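Local coordinates for protein purine nucleoside phosphorylase YlmD (Geobacillus stearothermophilus, PDB 6T1B) that cleaves adenosine, inosine and S-methyl-5'-thioadenosine with phosphate to release the free purine base, and also deaminates adenosine, using a catalytic zinc ion, at residues E35-F40 with R53-N58; V174-A179 with I237-R242. All coordinates share one frame; numbering follows the deposited sequence.

Contact 1. Residues E35-F40 with R53-N58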
ATOM      1  N   GLU A  35      -4.390   0.672 -21.001  1.00 13.42           N
ATOM      2  CA  GLU A  35      -4.587   1.552 -22.128  1.00 16.32           C
ATOM      3  C   GLU A  35      -3.541   2.656 -22.216  1.00 13.69           C
ATOM      4  O   GLU A  35      -3.513   3.383 -23.211  1.00 15.21           O
ATOM      5  CB  GLU A  35      -5.975   2.234 -22.031  1.00 17.50           C
ATOM      6  CG  GLU A  35      -7.171   1.302 -21.958  1.00 21.73           C
ATOM      7  CD  GLU A  35      -7.287   0.395 -23.156  1.00 21.88           C
ATOM      8  OE1 GLU A  35      -7.554  -0.802 -22.965  1.00 25.17           O
ATOM      9  OE2 GLU A  35      -7.127   0.881 -24.275  1.00 23.57           O
ATOM     10  N   SER A  36      -2.737   2.857 -21.191  1.00 11.55           N
ATOM     11  CA  SER A  36      -1.863   4.012 -21.141  1.00 11.49           C
ATOM     12  C   SER A  36      -0.610   3.779 -21.965  1.00 13.02           C
ATOM     13  O   SER A  36      -0.228   2.641 -22.265  1.00 13.47           O
ATOM     14  CB  SER A  36      -1.459   4.363 -19.710  1.00 11.26           C
ATOM     15  OG  SER A  36      -2.619   4.627 -18.930  1.00 12.26           O
ATOM     16  N   LYS A  37       0.039   4.889 -22.326  1.00 12.41           N
ATOM     17  CA  LYS A  37       1.118   4.895 -23.295  1.00 13.51           C
ATOM     18  C   LYS A  37       2.385   5.528 -22.727  1.00 12.23           C
ATOM     19  O   LYS A  37       2.391   6.198 -21.698  1.00 13.88           O
ATOM     20  CB  LYS A  37       0.634   5.627 -24.570  1.00 13.86           C
ATOM     21  CG  LYS A  37      -0.630   4.983 -25.163  1.00 18.88           C
ATOM     22  CD  LYS A  37      -1.543   6.015 -25.769  1.00 60.28           C
ATOM     23  CE  LYS A  37      -2.874   5.412 -26.202  1.00 54.99           C
ATOM     24  NZ  LYS A  37      -3.924   5.627 -25.174  1.00 28.22           N
ATOM     25  N   GLY A  38       3.482   5.284 -23.424  1.00 12.92           N
ATOM     26  CA  GLY A  38       4.724   5.956 -23.095  1.00 14.06           C
ATOM     27  C   GLY A  38       5.229   5.542 -21.728  1.00 14.32           C
ATOM     28  O   GLY A  38       5.273   4.355 -21.372  1.00 14.85           O
ATOM     29  N   PRO A  39       5.614   6.505 -20.899  1.00 13.01           N
ATOM     30  CA  PRO A  39       6.156   6.135 -19.588  1.00 12.49           C
ATOM     31  C   PRO A  39       5.121   5.465 -18.692  1.00 11.41           C
ATOM     32  O   PRO A  39       5.478   4.927 -17.633  1.00 12.84           O
ATOM     33  CB  PRO A  39       6.622   7.472 -18.988  1.00 14.33           C
ATOM     34  CG  PRO A  39       5.768   8.491 -19.680  1.00 16.32           C
ATOM     35  CD  PRO A  39       5.480   7.974 -21.059  1.00 14.83           C
ATOM     36  N   PHE A  40       3.840   5.569 -19.040  1.00 10.40           N
ATOM     37  CA  PHE A  40       2.764   5.031 -18.239  1.00 10.29           C
ATOM     38  C   PHE A  40       2.326   3.661 -18.716  1.00 12.26           C
ATOM     39  O   PHE A  40       1.339   3.134 -18.195  1.00 11.49           O
ATOM     40  CB  PHE A  40       1.576   5.993 -18.275  1.00 12.70           C
ATOM     41  CG  PHE A  40       1.946   7.408 -17.887  1.00 10.59           C
ATOM     42  CD1 PHE A  40       1.846   8.434 -18.812  1.00 12.48           C
ATOM     43  CD2 PHE A  40       2.398   7.702 -16.619  1.00 11.58           C
ATOM     44  CE1 PHE A  40       2.205   9.726 -18.454  1.00 13.03           C
ATOM     45  CE2 PHE A  40       2.770   8.992 -16.268  1.00 13.36           C
ATOM     46  CZ  PHE A  40       2.653  10.004 -17.193  1.00 13.58           C
ATOM     47  N   ARG A  53      -6.408  11.120 -18.548  1.00 15.00           N
ATOM     48  CA  ARG A  53      -7.412  10.697 -17.587  1.00 15.14           C
ATOM     49  C   ARG A  53      -8.322   9.615 -18.151  1.00 13.70           C
ATOM     50  O   ARG A  53      -8.726   8.700 -17.427  1.00 14.24           O
ATOM     51  CB  ARG A  53      -8.233  11.904 -17.125  1.00 17.89           C
ATOM     52  CG  ARG A  53      -9.330  11.562 -16.174  1.00 18.82           C
ATOM     53  CD  ARG A  53     -10.147  12.797 -15.795  1.00 34.63           C
ATOM     54  NE  ARG A  53     -11.254  12.426 -14.921  1.00 47.87           N
ATOM     55  CZ  ARG A  53     -12.410  11.927 -15.348  1.00 67.39           C
ATOM     56  NH1 ARG A  53     -13.350  11.609 -14.473  1.00 50.46           N
ATOM     57  NH2 ARG A  53     -12.629  11.745 -16.645  1.00 67.17           N
ATOM     58  N   THR A  54      -8.705   9.729 -19.419  1.00 14.37           N
ATOM     59  CA  THR A  54      -9.553   8.696 -20.004  1.00 15.06           C
ATOM     60  C   THR A  54      -8.869   7.337 -19.946  1.00 14.06           C
ATOM     61  O   THR A  54      -9.488   6.330 -19.580  1.00 14.74           O
ATOM     62  CB  THR A  54      -9.930   9.081 -21.428  1.00 16.54           C
ATOM     63  OG1 THR A  54     -10.729  10.274 -21.376  1.00 20.94           O
ATOM     64  CG2 THR A  54     -10.722   7.963 -22.091  1.00 18.61           C
ATOM     65  N   ASP A  55      -7.586   7.283 -20.287  1.00 12.92           N
ATOM     66  CA  ASP A  55      -6.870   6.010 -20.216  1.00 12.61           C
ATOM     67  C   ASP A  55      -6.866   5.484 -18.785  1.00 11.96           C
ATOM     68  O   ASP A  55      -7.110   4.296 -18.546  1.00 12.09           O
ATOM     69  CB  ASP A  55      -5.447   6.135 -20.756  1.00 12.44           C
ATOM     70  CG  ASP A  55      -5.386   6.383 -22.269  1.00 15.26           C
ATOM     71  OD1 ASP A  55      -4.317   6.872 -22.707  1.00 15.63           O
ATOM     72  OD2 ASP A  55      -6.357   6.096 -23.006  1.00 17.11           O
ATOM     73  N   VAL A  56      -6.539   6.352 -17.817  1.00 11.34           N
ATOM     74  CA  VAL A  56      -6.457   5.913 -16.421  1.00 11.43           C
ATOM     75  C   VAL A  56      -7.810   5.395 -15.927  1.00 11.24           C
ATOM     76  O   VAL A  56      -7.893   4.336 -15.285  1.00 11.63           O
ATOM     77  CB  VAL A  56      -5.905   7.030 -15.515  1.00 11.82           C
ATOM     78  CG1 VAL A  56      -5.906   6.564 -14.077  1.00 12.48           C
ATOM     79  CG2 VAL A  56      -4.514   7.429 -15.927  1.00 12.04           C
ATOM     80  N   VAL A  57      -8.889   6.127 -16.204  1.00 12.23           N
ATOM     81  CA  VAL A  57     -10.208   5.652 -15.782  1.00 11.31           C
ATOM     82  C   VAL A  57     -10.523   4.311 -16.433  1.00 13.11           C
ATOM     83  O   VAL A  57     -11.069   3.407 -15.788  1.00 14.17           O
ATOM     84  CB  VAL A  57     -11.294   6.712 -16.005  1.00 14.25           C
ATOM     85  CG1 VAL A  57     -12.682   6.143 -15.737  1.00 16.81           C
ATOM     86  CG2 VAL A  57     -11.024   7.889 -15.089  1.00 16.52           C
ATOM     87  N   ASN A  58     -10.165   4.142 -17.710  1.00 11.85           N
ATOM     88  CA  ASN A  58     -10.417   2.854 -18.363  1.00 12.14           C
ATOM     89  C   ASN A  58      -9.579   1.741 -17.733  1.00 11.93           C
ATOM     90  O   ASN A  58     -10.054   0.599 -17.605  1.00 14.71           O
ATOM     91  CB  ASN A  58     -10.186   2.956 -19.869  1.00 14.98           C
ATOM     92  CG  ASN A  58     -11.344   3.621 -20.568  1.00 16.44           C
ATOM     93  OD1 ASN A  58     -12.487   3.541 -20.109  1.00 18.86           O
ATOM     94  ND2 ASN A  58     -11.069   4.259 -21.702  1.00 18.28           N
TER
HETATM   95  O   HOH W   1      -1.649   7.207 -21.911  1.00 13.53           O

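Contact 2. Residues V174-A179 with I237-R242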
ATOM      1  N   VAL A 174      -1.278  -8.574   9.009  1.00 14.29           N
ATOM      2  CA  VAL A 174      -0.727  -7.569   8.108  1.00 12.57           C
ATOM      3  C   VAL A 174      -0.009  -8.251   6.958  1.00 14.66           C
ATOM      4  O   VAL A 174       0.706  -9.236   7.169  1.00 13.86           O
ATOM      5  CB  VAL A 174       0.253  -6.624   8.843  1.00 12.67           C
ATOM      6  CG1 VAL A 174       0.959  -5.756   7.833  1.00 16.61           C
ATOM      7  CG2 VAL A 174      -0.490  -5.806   9.904  1.00 17.16           C
ATOM      8  N   ALA A 175      -0.172  -7.723   5.751  1.00 12.71           N
ATOM      9  CA  ALA A 175       0.685  -8.096   4.636  1.00 12.50           C
ATOM     10  C   ALA A 175       1.398  -6.831   4.185  1.00 12.04           C
ATOM     11  O   ALA A 175       0.760  -5.796   3.966  1.00 11.62           O
ATOM     12  CB  ALA A 175      -0.107  -8.692   3.487  1.00 12.55           C
ATOM     13  N   ILE A 176       2.722  -6.900   4.081  1.00 12.58           N
ATOM     14  CA  ILE A 176       3.536  -5.815   3.545  1.00 12.31           C
ATOM     15  C   ILE A 176       3.840  -6.208   2.111  1.00 12.99           C
ATOM     16  O   ILE A 176       4.420  -7.278   1.874  1.00 13.66           O
ATOM     17  CB  ILE A 176       4.797  -5.621   4.389  1.00 14.06           C
ATOM     18  CG1 ILE A 176       4.412  -5.050   5.753  1.00 15.68           C
ATOM     19  CG2 ILE A 176       5.799  -4.725   3.690  1.00 17.10           C
ATOM     20  CD1 ILE A 176       5.505  -5.122   6.773  1.00 16.45           C
ATOM     21  N   GLY A 177       3.389  -5.405   1.163  1.00 12.86           N
ATOM     22  CA  GLY A 177       3.422  -5.781  -0.232  1.00 14.07           C
ATOM     23  C   GLY A 177       4.682  -5.363  -0.955  1.00 13.32           C
ATOM     24  O   GLY A 177       5.626  -4.832  -0.352  1.00 13.76           O
ATOM     25  N   PRO A 178       4.716  -5.621  -2.260  1.00 12.28           N
ATOM     26  CA  PRO A 178       5.871  -5.246  -3.089  1.00 13.77           C
ATOM     27  C   PRO A 178       6.197  -3.765  -2.976  1.00 12.95           C
ATOM     28  O   PRO A 178       5.308  -2.913  -3.021  1.00 14.13           O
ATOM     29  CB  PRO A 178       5.416  -5.617  -4.501  1.00 14.56           C
ATOM     30  CG  PRO A 178       4.443  -6.735  -4.291  1.00 16.53           C
ATOM     31  CD  PRO A 178       3.695  -6.346  -3.038  1.00 15.15           C
ATOM     32  N   ALA A 179       7.489  -3.473  -2.888  1.00 13.03           N
ATOM     33  CA  ALA A 179       7.985  -2.125  -2.654  1.00 13.24           C
ATOM     34  C   ALA A 179       9.455  -2.123  -3.007  1.00 14.60           C
ATOM     35  O   ALA A 179      10.042  -3.164  -3.304  1.00 15.98           O
ATOM     36  CB  ALA A 179       7.759  -1.700  -1.204  1.00 13.79           C
ATOM     37  N   ILE A 237       2.368 -11.179  10.589  1.00 14.49           N
ATOM     38  CA  ILE A 237       2.913 -10.204   9.644  1.00 14.96           C
ATOM     39  C   ILE A 237       3.602 -10.961   8.519  1.00 17.24           C
ATOM     40  O   ILE A 237       4.595 -11.674   8.758  1.00 18.84           O
ATOM     41  CB  ILE A 237       3.915  -9.248  10.307  1.00 14.81           C
ATOM     42  CG1 ILE A 237       3.254  -8.488  11.454  1.00 15.03           C
ATOM     43  CG2 ILE A 237       4.464  -8.263   9.266  1.00 15.47           C
ATOM     44  CD1 ILE A 237       4.261  -7.782  12.362  1.00 17.38           C
ATOM     45  N   TYR A 238       3.084 -10.791   7.306  1.00 14.93           N
ATOM     46  CA  TYR A 238       3.589 -11.444   6.110  1.00 15.64           C
ATOM     47  C   TYR A 238       4.249 -10.385   5.249  1.00 15.53           C
ATOM     48  O   TYR A 238       3.678  -9.311   5.064  1.00 16.43           O
ATOM     49  CB  TYR A 238       2.418 -12.040   5.331  1.00 16.50           C
ATOM     50  CG  TYR A 238       1.650 -13.113   6.081  1.00 18.04           C
ATOM     51  CD1 TYR A 238       0.746 -12.776   7.075  1.00 19.52           C
ATOM     52  CD2 TYR A 238       1.830 -14.460   5.789  1.00 21.75           C
ATOM     53  CE1 TYR A 238       0.037 -13.758   7.776  1.00 22.76           C
ATOM     54  CE2 TYR A 238       1.120 -15.444   6.471  1.00 23.64           C
ATOM     55  CZ  TYR A 238       0.228 -15.077   7.459  1.00 20.76           C
ATOM     56  OH  TYR A 238      -0.477 -16.060   8.136  1.00 31.65           O
ATOM     57  N   VAL A 239       5.441 -10.669   4.736  1.00 15.97           N
ATOM     58  CA  VAL A 239       6.212  -9.662   4.001  1.00 14.80           C
ATOM     59  C   VAL A 239       6.540 -10.209   2.618  1.00 16.20           C
ATOM     60  O   VAL A 239       7.197 -11.247   2.492  1.00 19.39           O
ATOM     61  CB  VAL A 239       7.502  -9.288   4.749  1.00 18.81           C
ATOM     62  CG1 VAL A 239       8.260  -8.209   4.017  1.00 19.00           C
ATOM     63  CG2 VAL A 239       7.193  -8.838   6.168  1.00 18.27           C
ATOM     64  N   SER A 240       6.106  -9.505   1.577  1.00 14.81           N
ATOM     65  CA  SER A 240       6.519  -9.841   0.222  1.00 14.51           C
ATOM     66  C   SER A 240       8.006  -9.561   0.032  1.00 14.89           C
ATOM     67  O   SER A 240       8.518  -8.537   0.493  1.00 17.68           O
ATOM     68  CB  SER A 240       5.742  -8.980  -0.777  1.00 16.39           C
ATOM     69  OG  SER A 240       6.109  -9.262  -2.115  1.00 16.60           O
ATOM     70  N   GLU A 241       8.686 -10.443  -0.696  1.00 17.17           N
ATOM     71  CA  GLU A 241      10.081 -10.229  -1.055  1.00 20.48           C
ATOM     72  C   GLU A 241      10.234  -9.488  -2.386  1.00 19.17           C
ATOM     73  O   GLU A 241      11.369  -9.235  -2.814  1.00 22.06           O
ATOM     74  CB  GLU A 241      10.837 -11.561  -1.148  1.00 23.24           C
ATOM     75  CG  GLU A 241      10.611 -12.540  -0.005  1.00 29.43           C
ATOM     76  CD  GLU A 241      11.473 -12.264   1.203  1.00 68.14           C
ATOM     77  OE1 GLU A 241      11.622 -13.177   2.044  1.00 89.36           O
ATOM     78  OE2 GLU A 241      11.998 -11.136   1.315  1.00 84.69           O
ATOM     79  N   ARG A 242       9.137  -9.156  -3.056  1.00 16.73           N
ATOM     80  CA  ARG A 242       9.230  -8.556  -4.378  1.00 16.38           C
ATOM     81  C   ARG A 242       9.677  -7.106  -4.270  1.00 17.83           C
ATOM     82  O   ARG A 242       9.119  -6.321  -3.485  1.00 16.02           O
ATOM     83  CB  ARG A 242       7.874  -8.620  -5.073  1.00 18.70           C
ATOM     84  CG  ARG A 242       7.379 -10.014  -5.347  1.00 20.24           C
ATOM     85  CD  ARG A 242       5.999  -9.935  -5.950  1.00 20.07           C
ATOM     86  NE  ARG A 242       5.416 -11.235  -6.252  1.00 21.49           N
ATOM     87  CZ  ARG A 242       5.576 -11.890  -7.397  1.00 23.54           C
ATOM     88  NH1 ARG A 242       6.335 -11.390  -8.356  1.00 25.35           N
ATOM     89  NH2 ARG A 242       4.982 -13.064  -7.564  1.00 29.06           N
TER

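Contact 1. Residues E35-F40 with R53-N58
A salt bridge between Lys37 and Asp55 fastens the loop that follows strand 25-29 to the first turn of helix 53-67. Lys37 NZ lies 2.8 Å from Asp55 OD1 and meets it from above the carboxylate plane, 35° out of it. The two side chains cross at about a right angle. Bends at chi2 and chi4 (145° and 98°) curl the lysine back over its own loop, and there NZ also donates to Glu35 O at 3.0 Å. One ammonium group thus joins a loop carbonyl to a helix carboxylate. A water bonded to Asp55 OD1 accepts from Lys37 N at 2.9 Å, a second link from the same carboxylate oxygen to the loop. Val56, the next residue of the helix, points away from this loop and packs on Leu47, which binds inosine. With an alanine in place of Asp55, the Lys37 ammonium would probably lose its acidic mate and the bridging water its acceptor. Beside the bridge, Ser36 OG sits 3.7 Å from Asp55 CB, while its hydrogen bonds go to Asp51 and Asn59. One turn further along the helix, Asn58 CB lies 4.0 Å from Glu35 CG.

Contact 2. Residues V174-A179 with I237-R242
The edge of the mixed six-stranded sheet is formed here, where outermost strand 237-239 runs parallel to strand 173-176. Val174 pairs with Ile237, Ala175 with Tyr238 and Ile176 with Val239. Three nearly straight bonds of 2.8 Å hold the backbones: Tyr238 N to Val174 O, Ile176 N to Tyr238 O, and Ser240 N to Ile176 O. Helix 219-229 packs on Val174, Ile176 and Ile237 of one face, which Val239 shares. On that face, with CG1 beside the backbone N (chi1 -70°), Ile176 CD1 reaches both Ile237 CG2 and Val239 CG2, each at 4.1 Å. On the other face the Tyr238 ring turns its edge to Val174 O, with CD1 3.5 Å away and the oxygen in the ring plane.

Beyond the strands the two loops stay together. Ser240 OG, anti to its own N (chi1 180°), accepts from Arg242 N at 3.2 Å in an ST turn and is also bonded to Asp4. Pro178 CG packs against this hydroxyl at 3.7 Å, and the proline ring lies alongside the Arg242 chain, whose guanidinium continues to Phe6 O and Glu247. Ala179 N adds a weak bond of 3.3 Å to Arg242 O. Ala179 O and Arg242 O, both acceptors, also come within 3.3 Å of each other. Lys220 NZ, bonded to Arg242 O and Ser240 O, probably offsets some of the repulsion.

Overall arrangement
Contact 1 comes first along the chain, and contact 2 begins well after it. Their centres are 27 Å apart and their nearest atoms about 17 Å, and they do not meet. They share no helix, strand or sheet. Residues 35-40 and 53-58 belong to a peripheral loop and the start of helix 53-67. Contact 2 is buried closer to the centre of the chain, at the edge of a mixed sheet. Its loops lead toward both metal sites: Ala179 lies near Cys126 of the catalytic zinc, and Arg242 directly precedes Cys243 of the second, probably structural, zinc. Contact 1 thus lies by the inosine pocket, and contact 2 carries the chain from the sheet toward the two zinc sites.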